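Local coordinates for flagellar basal body protein (Helicobacter pylori, PDB 5NPY) that probably serves as a structural subunit of the bacterial flagellar hook, the curved extracellular segment that couples the basal-body rod to the filament, at residues W398-Y403 with E419-D424; S375-T380 with L444-D449; V193-N198 with Y357-D362; D415-I420 with A433-D438. All coordinates share one frame; numbering follows the deposited sequence.

How the contacts relate
All four contacts lie in one beta domain, where the sheet containing strands 346-364, 370-381, 396-406 and 411-423 faces a second sheet made of strands 435-439, 442-447, 192-198 and 465-471. Contact 1 is the one made within a sheet, and its chemistry is backbone hydrogen bonding between neighbouring strands. Contacts 2, 3 and 4 run from sheet to sheet. Contacts 2 and 3 are buried, their centres 8 Å apart; the first turns on paired hydroxyls, the second on branched aliphatic chains. Contact 4, partly buried like contact 1, shares Glu419 and Ile420 with it and uses water at its exposed end. Contacts 1 and 2 both reach the bound tris-hydroxymethyl-methyl-ammonium.

Contact 1 (W398-Y403 with E419-D424); sequences WEVKSY and EIVGFD. With 144 (tris-hydroxymethyl-methyl-ammonium), chain B.
Trp398, Val400, Glu419 and Val421 join the two strands of an antiparallel beta hairpin through four backbone hydrogen bonds. Trp398 pairs with Val421 and Val400 with Glu419, both as hydrogen-bonded pairs; Glu399 and Ile420 form the non-hydrogen-bonded pair between them, with CA atoms 4.5 Å apart. The straightest bond runs from Val400 N to Glu419 O (2.8 Å, 172° at the hydrogen).

On the face that carries Trp398, Val400 and Val421, CG2 of Val400 meets CG2 of Val421 at 3.8 Å. Farther along, CD1 of Trp398 lies at the edge of the Phe423 ring, near its plane and 3.8 Å from CE1; the five-membered ring of the indole meets the phenyl obliquely (planes at 80°). Tyr377 of the adjoining strand 370-381 packs on both Trp398 and Val400, which are buried along with Val421.

On the other face, the side chains of Glu399 and Ile420 run alongside each other in the same direction, with CG of Glu399 4.0 Å from CG1 of Ile420. Both reach the bound tris-hydroxymethyl-methyl-ammonium, which Thr380 OG1 also holds. The extended chain of Glu399 (chi2 -159°) carries the carboxylate to the ligand hydroxyl, and ligand O3 donates to Glu399 OE2 at 2.7 Å.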
# COMPACT_ATOMS: atom_id res chain seq x y z
N TRP A 398 -0.63 -12.81 -13.28
CA TRP A 398 -2.02 -12.69 -12.86
C TRP A 398 -2.63 -11.52 -13.60
O TRP A 398 -1.95 -10.53 -13.86
CB TRP A 398 -2.13 -12.46 -11.33
CG TRP A 398 -1.54 -13.53 -10.49
CD1 TRP A 398 -0.25 -13.96 -10.50
CD2 TRP A 398 -2.21 -14.29 -9.46
NE1 TRP A 398 -0.07 -14.94 -9.54
CE2 TRP A 398 -1.26 -15.17 -8.90
CE3 TRP A 398 -3.52 -14.32 -8.97
CZ2 TRP A 398 -1.58 -16.07 -7.89
CZ3 TRP A 398 -3.83 -15.20 -7.96
CH2 TRP A 398 -2.86 -16.06 -7.42
N GLU A 399 -3.93 -11.62 -13.93
CA GLU A 399 -4.68 -10.47 -14.42
C GLU A 399 -5.54 -9.90 -13.30
O GLU A 399 -6.35 -10.63 -12.70
CB GLU A 399 -5.57 -10.82 -15.62
CG GLU A 399 -4.78 -11.35 -16.78
CD GLU A 399 -5.51 -11.24 -18.10
OE1 GLU A 399 -6.38 -10.36 -18.22
OE2 GLU A 399 -5.20 -12.03 -19.00
N VAL A 400 -5.41 -8.59 -13.07
CA VAL A 400 -6.00 -7.90 -11.92
C VAL A 400 -7.11 -6.94 -12.38
O VAL A 400 -6.89 -6.07 -13.23
CB VAL A 400 -4.93 -7.14 -11.13
CG1 VAL A 400 -5.54 -6.50 -9.90
CG2 VAL A 400 -3.66 -8.07 -10.82
N LYS A 401 -8.28 -7.06 -11.76
CA LYS A 401 -9.47 -6.26 -12.04
C LYS A 401 -9.68 -5.33 -10.85
O LYS A 401 -10.01 -5.80 -9.76
CB LYS A 401 -10.66 -7.20 -12.25
CG LYS A 401 -12.06 -6.64 -12.06
CD LYS A 401 -13.09 -7.79 -12.05
CE LYS A 401 -14.43 -7.31 -12.60
NZ LYS A 401 -15.32 -8.44 -12.96
N SER A 402 -9.49 -4.02 -11.04
CA SER A 402 -9.55 -3.06 -9.94
C SER A 402 -10.65 -2.01 -10.14
O SER A 402 -10.87 -1.53 -11.26
CB SER A 402 -8.21 -2.35 -9.73
OG SER A 402 -7.13 -3.26 -9.58
N TYR A 403 -11.28 -1.62 -9.03
CA TYR A 403 -12.40 -0.67 -9.03
C TYR A 403 -12.59 -0.17 -7.60
O TYR A 403 -11.98 -0.68 -6.66
CB TYR A 403 -13.68 -1.32 -9.56
CG TYR A 403 -13.97 -2.65 -8.90
CD1 TYR A 403 -14.75 -2.73 -7.75
CD2 TYR A 403 -13.43 -3.84 -9.40
CE1 TYR A 403 -15.00 -3.95 -7.12
CE2 TYR A 403 -13.66 -5.07 -8.76
CZ TYR A 403 -14.46 -5.10 -7.62
OH TYR A 403 -14.72 -6.27 -6.97
N GLU A 419 -5.44 -4.81 -15.43
CA GLU A 419 -4.00 -4.66 -15.52
C GLU A 419 -3.39 -6.05 -15.43
O GLU A 419 -3.89 -6.91 -14.70
CB GLU A 419 -3.51 -3.74 -14.39
CG GLU A 419 -2.09 -3.30 -14.49
CD GLU A 419 -1.85 -2.50 -15.76
OE1 GLU A 419 -2.64 -1.57 -16.04
OE2 GLU A 419 -0.88 -2.83 -16.48
N ILE A 420 -2.33 -6.30 -16.20
CA ILE A 420 -1.67 -7.60 -16.19
C ILE A 420 -0.38 -7.47 -15.39
O ILE A 420 0.40 -6.53 -15.59
CB ILE A 420 -1.39 -8.13 -17.61
CG1 ILE A 420 -2.71 -8.29 -18.39
CG2 ILE A 420 -0.68 -9.47 -17.53
CD1 ILE A 420 -2.52 -8.69 -19.82
N VAL A 421 -0.17 -8.42 -14.49
CA VAL A 421 0.89 -8.39 -13.49
C VAL A 421 1.77 -9.61 -13.66
O VAL A 421 1.26 -10.70 -13.91
CB VAL A 421 0.24 -8.34 -12.09
CG1 VAL A 421 1.10 -8.92 -11.07
CG2 VAL A 421 -0.18 -6.95 -11.75
N GLY A 422 3.11 -9.43 -13.57
CA GLY A 422 4.06 -10.51 -13.72
C GLY A 422 5.03 -10.59 -12.54
O GLY A 422 5.10 -9.68 -11.72
N PHE A 423 5.76 -11.70 -12.46
CA PHE A 423 6.74 -11.88 -11.39
C PHE A 423 8.09 -12.31 -11.93
O PHE A 423 8.17 -13.23 -12.74
CB PHE A 423 6.26 -12.90 -10.34
CG PHE A 423 5.14 -12.38 -9.49
CD1 PHE A 423 3.82 -12.63 -9.83
CD2 PHE A 423 5.41 -11.57 -8.40
CE1 PHE A 423 2.78 -12.11 -9.08
CE2 PHE A 423 4.36 -11.05 -7.64
CZ PHE A 423 3.06 -11.33 -7.98
N ASP A 424 9.15 -11.69 -11.42
CA ASP A 424 10.50 -12.06 -11.80
C ASP A 424 10.77 -13.52 -11.43
O ASP A 424 10.54 -13.94 -10.30
CB ASP A 424 11.49 -11.11 -11.13
CG ASP A 424 12.93 -11.36 -11.54
OD1 ASP A 424 13.53 -10.44 -12.13
OD2 ASP A 424 13.47 -12.46 -11.26
C1 144 B . -0.54 -13.05 -21.66
N 144 B . -1.38 -13.57 -20.59
C2 144 B . -2.29 -14.59 -21.12
O2 144 B . -3.42 -14.05 -21.77
C3 144 B . -2.17 -12.49 -20.00
O3 144 B . -2.63 -12.86 -18.72
C4 144 B . -0.62 -14.20 -19.50
O4 144 B . 0.78 -14.31 -19.62

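Contact 2 (S375-T380 with L444-D449). With 144 (tris-hydroxymethyl-methyl-ammonium), chain B.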
# COMPACT_ATOMS: atom_id res chain seq x y z
N SER A 375 -9.48 -5.00 -5.45
CA SER A 375 -8.74 -5.68 -6.50
C SER A 375 -9.04 -7.15 -6.40
O SER A 375 -8.96 -7.72 -5.30
CB SER A 375 -7.23 -5.49 -6.39
OG SER A 375 -6.84 -4.22 -6.83
N GLU A 376 -9.35 -7.77 -7.53
CA GLU A 376 -9.48 -9.21 -7.64
C GLU A 376 -8.46 -9.74 -8.64
O GLU A 376 -8.26 -9.14 -9.70
CB GLU A 376 -10.88 -9.57 -8.07
CG GLU A 376 -11.98 -8.85 -7.31
CD GLU A 376 -13.32 -9.41 -7.72
OE1 GLU A 376 -14.09 -8.72 -8.40
OE2 GLU A 376 -13.56 -10.60 -7.42
N TYR A 377 -7.83 -10.86 -8.31
CA TYR A 377 -6.67 -11.40 -9.01
C TYR A 377 -7.00 -12.79 -9.55
O TYR A 377 -7.52 -13.64 -8.81
CB TYR A 377 -5.44 -11.48 -8.08
CG TYR A 377 -5.10 -10.18 -7.32
CD1 TYR A 377 -3.94 -9.47 -7.60
CD2 TYR A 377 -5.94 -9.70 -6.30
CE1 TYR A 377 -3.61 -8.28 -6.91
CE2 TYR A 377 -5.62 -8.54 -5.60
CZ TYR A 377 -4.45 -7.82 -5.92
OH TYR A 377 -4.13 -6.65 -5.24
N TYR A 378 -6.69 -13.02 -10.82
CA TYR A 378 -6.91 -14.30 -11.47
C TYR A 378 -5.59 -14.72 -12.10
O TYR A 378 -5.02 -13.95 -12.88
CB TYR A 378 -8.01 -14.22 -12.52
CG TYR A 378 -9.30 -13.57 -12.05
CD1 TYR A 378 -9.55 -12.22 -12.26
CD2 TYR A 378 -10.27 -14.31 -11.41
CE1 TYR A 378 -10.73 -11.62 -11.82
CE2 TYR A 378 -11.44 -13.73 -10.96
CZ TYR A 378 -11.66 -12.39 -11.17
OH TYR A 378 -12.83 -11.82 -10.72
N MET A 379 -5.11 -15.93 -11.77
CA MET A 379 -3.82 -16.40 -12.29
C MET A 379 -3.96 -16.97 -13.69
O MET A 379 -4.84 -17.79 -13.94
CB MET A 379 -3.20 -17.45 -11.39
CG MET A 379 -1.73 -17.73 -11.73
SD MET A 379 -1.00 -18.77 -10.42
CE MET A 379 -1.06 -20.37 -11.19
N THR A 380 -3.07 -16.56 -14.58
CA THR A 380 -3.21 -16.89 -15.98
C THR A 380 -2.05 -17.69 -16.53
O THR A 380 -2.21 -18.36 -17.56
CB THR A 380 -3.35 -15.60 -16.82
OG1 THR A 380 -2.19 -14.77 -16.60
CG2 THR A 380 -4.61 -14.83 -16.43
N LEU A 444 -6.66 8.98 -9.49
CA LEU A 444 -5.88 8.27 -8.49
C LEU A 444 -4.91 7.31 -9.19
O LEU A 444 -5.34 6.42 -9.92
CB LEU A 444 -6.80 7.51 -7.54
CG LEU A 444 -6.22 6.77 -6.33
CD1 LEU A 444 -7.37 6.41 -5.42
CD2 LEU A 444 -5.48 5.50 -6.74
N THR A 445 -3.61 7.47 -8.91
CA THR A 445 -2.56 6.58 -9.42
C THR A 445 -2.45 5.36 -8.51
O THR A 445 -2.11 5.50 -7.33
CB THR A 445 -1.20 7.29 -9.48
OG1 THR A 445 -1.32 8.55 -10.13
CG2 THR A 445 -0.12 6.41 -10.19
N TYR A 446 -2.70 4.16 -9.06
CA TYR A 446 -2.73 2.92 -8.28
C TYR A 446 -1.59 2.01 -8.74
O TYR A 446 -1.49 1.71 -9.94
CB TYR A 446 -4.07 2.22 -8.45
CG TYR A 446 -4.32 0.97 -7.60
CD1 TYR A 446 -5.23 0.02 -8.02
CD2 TYR A 446 -3.73 0.78 -6.36
CE1 TYR A 446 -5.49 -1.10 -7.29
CE2 TYR A 446 -4.01 -0.35 -5.61
CZ TYR A 446 -4.89 -1.28 -6.08
OH TYR A 446 -5.19 -2.42 -5.37
N SER A 447 -0.73 1.60 -7.81
CA SER A 447 0.41 0.73 -8.10
C SER A 447 0.30 -0.56 -7.30
O SER A 447 0.18 -0.54 -6.06
CB SER A 447 1.76 1.40 -7.78
OG SER A 447 1.97 2.58 -8.56
N LEU A 448 0.34 -1.68 -8.00
CA LEU A 448 0.16 -2.99 -7.40
C LEU A 448 1.45 -3.61 -6.87
O LEU A 448 1.40 -4.72 -6.34
CB LEU A 448 -0.47 -3.94 -8.42
CG LEU A 448 -1.88 -3.51 -8.83
CD1 LEU A 448 -2.35 -4.35 -9.99
CD2 LEU A 448 -2.89 -3.61 -7.65
N ASP A 449 2.60 -2.95 -7.00
CA ASP A 449 3.84 -3.70 -7.00
C ASP A 449 4.72 -3.44 -5.80
O ASP A 449 5.69 -4.18 -5.61
CB ASP A 449 4.65 -3.42 -8.29
CG ASP A 449 5.11 -1.98 -8.40
OD1 ASP A 449 6.23 -1.76 -8.91
OD2 ASP A 449 4.34 -1.07 -7.99
C1 144 B . -0.54 -13.05 -21.66
N 144 B . -1.38 -13.57 -20.59
C2 144 B . -2.29 -14.59 -21.12
O2 144 B . -3.42 -14.05 -21.77
C3 144 B . -2.17 -12.49 -20.00
O3 144 B . -2.63 -12.86 -18.72
C4 144 B . -0.62 -14.20 -19.50
O4 144 B . 0.78 -14.31 -19.62
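Ser375 and Tyr446 meet through their hydroxyls, with Ser375 OG 2.8 Å from Tyr446 OH in a hydrogen bond that either group could donate. The serine oxygen arrives at the edge of the phenol, in the plane of the ring, and also lies 3.4 Å from Tyr446 CE1. The tyrosine is put there by its first torsion: with CG opposite the backbone N (chi1 -175°), the ring projects from strand 442-447 towards strand 370-381. Ser375 OG also bonds to Ser402 OG, so this buried hydroxyl has polar partners on two residues.

Leu448 supplies the apolar part. Its CD2 methyl stands 4.1 Å from Ser375 OG and equally 4.1 Å from Tyr377 OH, touching both hydroxyl-bearing side chains. The Tyr377 and Leu448 side chains pass each other in opposite directions. Tyr377 OH is hydrogen-bonded to Thr359 OG1; Tyr446 OH, 4.4 Å from Tyr377 OH, is too distant to bond to it.

At the far end of strand 370-381, Thr380 OG1 donates to O3 of the bound tris-hydroxymethyl-methyl-ammonium at 2.9 Å.

The nearest CA atoms, those of Ser375 and Leu448, are 9.3 Å apart, as expected of side chains meeting between two sheets. Strand 370-381 lies between strands 346-364 and 396-406, while strand 442-447 lies between 435-439 and 192-198, whose Ile195 packs against Tyr377, Tyr446 and Leu448.

Contact 3 (V193-N198 with Y357-D362); sequences VGISVN and YSTEVD
Ile195 and Val361 make the tightest meeting of this buried interface, their CG2 methyls only 3.5 Å apart, closer than a usual carbon contact. The two side chains are set obliquely. In each, CG2 lies opposite the carbonyl carbon, and the Ile195 torsion (chi1 62°) leaves CG1 between the backbone N and the carbonyl carbon, from where it carries CD1 to Thr359 OG1 at 3.8 Å.

Val193 approaches the same Val361 from a different direction: the side chains slide past each other, bringing CG1 of Val193 within 4.1 Å of CG1 of Val361. One valine thus uses its two methyls against two residues of the opposing strand.

At the other end, CG2 of Val197 serves two partners. It meets CG2 of Thr359 at 3.8 Å, the side chains crossing at about a right angle, and it sits at the edge of the Tyr357 ring, near the ring plane, 3.9 Å from CE2; here the valine and tyrosine side chains run past each other in opposite directions.

The strands run at 156° to one another, and their axes come no nearer than 9.4 Å. This spacing, with no hydrogen bond between the segments, identifies the face-to-face packing of two sheets. Strand 192-198 bonds instead to 442-447 and 465-471, and strand 346-364 to 370-381.

The chemistry is therefore that of a hydrophobic core between beta layers, held by methyl and ring-edge contacts. The polar atom that meets an aliphatic group here, Thr359 OG1, is hydrogen-bonded to Tyr377 OH, so it can lie against Ile195 without forfeiting a hydrogen bond.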
# COMPACT_ATOMS: atom_id res chain seq x y z
N VAL A 193 -2.01 5.40 -4.39
CA VAL A 193 -2.09 4.19 -3.59
C VAL A 193 -1.08 3.17 -4.11
O VAL A 193 -1.10 2.84 -5.31
CB VAL A 193 -3.51 3.60 -3.59
CG1 VAL A 193 -3.57 2.29 -2.80
CG2 VAL A 193 -4.51 4.64 -3.07
N GLY A 194 -0.21 2.70 -3.23
CA GLY A 194 0.74 1.63 -3.54
C GLY A 194 0.62 0.48 -2.55
O GLY A 194 0.81 0.66 -1.34
N ILE A 195 0.29 -0.72 -3.02
CA ILE A 195 0.11 -1.85 -2.12
C ILE A 195 1.24 -2.86 -2.34
O ILE A 195 1.77 -3.02 -3.45
CB ILE A 195 -1.25 -2.56 -2.26
CG1 ILE A 195 -1.42 -3.15 -3.67
CG2 ILE A 195 -2.39 -1.61 -1.86
CD1 ILE A 195 -2.64 -4.05 -3.83
N SER A 196 1.63 -3.50 -1.26
CA SER A 196 2.48 -4.68 -1.30
C SER A 196 1.58 -5.86 -0.95
O SER A 196 0.95 -5.86 0.11
CB SER A 196 3.67 -4.56 -0.35
OG SER A 196 3.37 -3.92 0.88
N VAL A 197 1.51 -6.83 -1.86
CA VAL A 197 0.69 -8.03 -1.71
C VAL A 197 1.53 -9.22 -2.16
O VAL A 197 2.29 -9.14 -3.13
CB VAL A 197 -0.61 -7.94 -2.54
CG1 VAL A 197 -0.33 -7.69 -4.04
CG2 VAL A 197 -1.43 -9.16 -2.38
N ASN A 198 1.41 -10.32 -1.44
CA ASN A 198 1.99 -11.56 -1.90
C ASN A 198 0.86 -12.37 -2.50
O ASN A 198 -0.24 -12.42 -1.94
CB ASN A 198 2.67 -12.31 -0.75
CG ASN A 198 3.31 -13.57 -1.23
OD1 ASN A 198 4.41 -13.52 -1.80
ND2 ASN A 198 2.69 -14.71 -0.96
N TYR A 357 -7.32 -14.23 -5.79
CA TYR A 357 -7.13 -13.47 -4.56
C TYR A 357 -7.87 -12.14 -4.70
O TYR A 357 -8.32 -11.77 -5.78
CB TYR A 357 -5.64 -13.25 -4.24
CG TYR A 357 -5.41 -12.81 -2.79
CD1 TYR A 357 -5.97 -13.54 -1.74
CD2 TYR A 357 -4.66 -11.68 -2.48
CE1 TYR A 357 -5.78 -13.15 -0.41
CE2 TYR A 357 -4.46 -11.28 -1.16
CZ TYR A 357 -5.02 -12.03 -0.12
OH TYR A 357 -4.86 -11.69 1.19
N SER A 358 -8.00 -11.43 -3.57
CA SER A 358 -8.66 -10.13 -3.54
C SER A 358 -8.07 -9.30 -2.42
O SER A 358 -7.71 -9.83 -1.36
CB SER A 358 -10.17 -10.25 -3.37
OG SER A 358 -10.46 -10.92 -2.17
N THR A 359 -7.91 -8.00 -2.66
CA THR A 359 -7.39 -7.07 -1.67
C THR A 359 -8.32 -5.87 -1.63
O THR A 359 -9.18 -5.71 -2.49
CB THR A 359 -5.96 -6.62 -2.00
OG1 THR A 359 -5.97 -5.81 -3.20
CG2 THR A 359 -5.04 -7.86 -2.19
N GLU A 360 -8.13 -5.03 -0.62
CA GLU A 360 -9.04 -3.91 -0.39
C GLU A 360 -8.33 -2.90 0.49
O GLU A 360 -7.73 -3.28 1.50
CB GLU A 360 -10.35 -4.41 0.24
CG GLU A 360 -11.41 -3.35 0.49
CD GLU A 360 -12.60 -3.90 1.31
OE1 GLU A 360 -13.51 -4.53 0.72
OE2 GLU A 360 -12.61 -3.71 2.55
N VAL A 361 -8.36 -1.64 0.08
CA VAL A 361 -7.68 -0.53 0.74
C VAL A 361 -8.71 0.55 1.06
O VAL A 361 -9.57 0.86 0.22
CB VAL A 361 -6.56 0.04 -0.16
CG1 VAL A 361 -5.89 1.25 0.47
CG2 VAL A 361 -5.52 -1.05 -0.49
N ASP A 362 -8.62 1.13 2.26
CA ASP A 362 -9.46 2.26 2.60
C ASP A 362 -8.94 3.51 1.91
O ASP A 362 -7.77 3.87 2.06
CB ASP A 362 -9.50 2.49 4.12
CG ASP A 362 -10.12 1.32 4.88
OD1 ASP A 362 -9.75 1.13 6.07
OD2 ASP A 362 -10.98 0.62 4.32

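Contact 4 (D415-I420 with A433-D438); sequences DPTWEI and APMTLD
Strands 417-420 and 435-438 run nearly antiparallel, at 168°, but their axes come no closer than 8.4 Å and no direct hydrogen bond joins them: they belong to two beta sheets packed face to face, 435-439 being the outermost strand of its own. Side chains and two waters occupy the space between them, in the register Thr417 with Leu437 and Glu419 with Met435.

Thr417 touches both apolar neighbours. Its OG1 lies 3.5 Å from CD2 of Leu437, whose side chain crosses it at a slant, while its CG2 methyl comes within 4.2 Å of Met435 SD, the two chains passing in opposite directions. The bend of Met435 at its last torsion (chi3 84°) turns CE away towards Leu448, and Ser402 of strand 396-406 also packs on this methionine.

Glu419 closes the wetter end. A bend at chi2 (62°) directs its carboxylate across to the 433-438 segment, where OE1 is 3.9 Å from Met435 CB, and two waters bridge the remaining distance. One donates to Glu419 OE1 and to the carbonyl oxygen of Pro434. The other donates to Glu419 OE2 and to Ile420 O while accepting from the backbone of Ala433. Each carboxylate oxygen thus has its own water, and the link to the neighbouring segment is made through main-chain atoms: the second water lies 2.5 Å from Glu419 OE2 and 2.7 Å from Ala433 N.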
# COMPACT_ATOMS: atom_id res chain seq x y z
N ASP A 415 -16.17 1.84 -13.43
CA ASP A 415 -16.03 0.58 -14.15
C ASP A 415 -14.70 -0.07 -13.77
O ASP A 415 -13.76 0.62 -13.34
CB ASP A 415 -16.07 0.81 -15.66
CG ASP A 415 -17.48 0.70 -16.24
OD1 ASP A 415 -18.47 0.96 -15.51
OD2 ASP A 415 -17.60 0.35 -17.45
N PRO A 416 -14.57 -1.38 -13.87
CA PRO A 416 -13.28 -2.01 -13.53
C PRO A 416 -12.18 -1.65 -14.53
O PRO A 416 -12.42 -1.49 -15.72
CB PRO A 416 -13.59 -3.51 -13.56
CG PRO A 416 -14.92 -3.64 -14.29
CD PRO A 416 -15.66 -2.36 -14.00
N THR A 417 -10.96 -1.51 -13.99
CA THR A 417 -9.74 -1.30 -14.77
C THR A 417 -8.86 -2.55 -14.68
O THR A 417 -8.46 -2.97 -13.58
CB THR A 417 -8.96 -0.09 -14.27
OG1 THR A 417 -9.81 1.07 -14.20
CG2 THR A 417 -7.77 0.20 -15.21
N TRP A 418 -8.53 -3.13 -15.83
CA TRP A 418 -7.76 -4.37 -15.90
C TRP A 418 -6.28 -4.07 -16.13
O TRP A 418 -5.92 -3.19 -16.91
CB TRP A 418 -8.28 -5.30 -17.01
CG TRP A 418 -9.59 -5.93 -16.66
CD1 TRP A 418 -10.81 -5.39 -16.86
CD2 TRP A 418 -9.82 -7.20 -16.02
NE1 TRP A 418 -11.78 -6.23 -16.41
CE2 TRP A 418 -11.21 -7.35 -15.88
CE3 TRP A 418 -8.98 -8.22 -15.57
CZ2 TRP A 418 -11.80 -8.48 -15.30
CZ3 TRP A 418 -9.56 -9.35 -14.99
CH2 TRP A 418 -10.96 -9.47 -14.87
N GLU A 419 -5.44 -4.81 -15.43
CA GLU A 419 -4.00 -4.66 -15.52
C GLU A 419 -3.39 -6.05 -15.43
O GLU A 419 -3.89 -6.91 -14.70
CB GLU A 419 -3.51 -3.74 -14.39
CG GLU A 419 -2.09 -3.30 -14.49
CD GLU A 419 -1.85 -2.50 -15.76
OE1 GLU A 419 -2.64 -1.57 -16.04
OE2 GLU A 419 -0.88 -2.83 -16.48
N ILE A 420 -2.33 -6.30 -16.20
CA ILE A 420 -1.67 -7.60 -16.19
C ILE A 420 -0.38 -7.47 -15.39
O ILE A 420 0.40 -6.53 -15.59
CB ILE A 420 -1.39 -8.13 -17.61
CG1 ILE A 420 -2.71 -8.29 -18.39
CG2 ILE A 420 -0.68 -9.47 -17.53
CD1 ILE A 420 -2.52 -8.69 -19.82
N ALA A 433 2.97 -2.13 -14.03
CA ALA A 433 2.96 -0.71 -14.31
C ALA A 433 1.79 -0.06 -13.59
O ALA A 433 0.69 -0.63 -13.57
CB ALA A 433 2.85 -0.43 -15.82
N PRO A 434 1.97 1.13 -13.04
CA PRO A 434 0.87 1.80 -12.34
C PRO A 434 -0.29 2.11 -13.28
O PRO A 434 -0.14 2.18 -14.50
CB PRO A 434 1.52 3.08 -11.81
CG PRO A 434 2.62 3.36 -12.81
CD PRO A 434 3.15 2.01 -13.21
N MET A 435 -1.47 2.25 -12.69
CA MET A 435 -2.68 2.45 -13.48
C MET A 435 -3.39 3.70 -12.98
O MET A 435 -3.07 4.25 -11.92
CB MET A 435 -3.59 1.20 -13.44
CG MET A 435 -4.56 1.10 -12.24
SD MET A 435 -5.18 -0.59 -12.00
CE MET A 435 -3.80 -1.23 -11.03
N THR A 436 -4.35 4.17 -13.78
CA THR A 436 -5.12 5.37 -13.45
C THR A 436 -6.58 5.00 -13.29
O THR A 436 -7.23 4.54 -14.24
CB THR A 436 -4.96 6.47 -14.50
OG1 THR A 436 -3.60 6.94 -14.49
CG2 THR A 436 -5.91 7.65 -14.16
N LEU A 437 -7.10 5.18 -12.09
CA LEU A 437 -8.51 4.99 -11.79
C LEU A 437 -9.15 6.36 -11.72
O LEU A 437 -8.49 7.35 -11.39
CB LEU A 437 -8.71 4.28 -10.46
CG LEU A 437 -7.84 3.06 -10.22
CD1 LEU A 437 -8.20 2.46 -8.87
CD2 LEU A 437 -8.01 2.07 -11.37
N ASP A 438 -10.44 6.41 -12.01
CA ASP A 438 -11.23 7.62 -11.80
C ASP A 438 -11.96 7.52 -10.45
O ASP A 438 -12.85 6.69 -10.27
CB ASP A 438 -12.23 7.83 -12.93
CG ASP A 438 -12.99 9.13 -12.77
OD1 ASP A 438 -14.09 9.10 -12.17
OD2 ASP A 438 -12.45 10.18 -13.21
O HOH W 1 1.36 -3.63 -15.66
O HOH W 2 -1.45 0.68 -16.70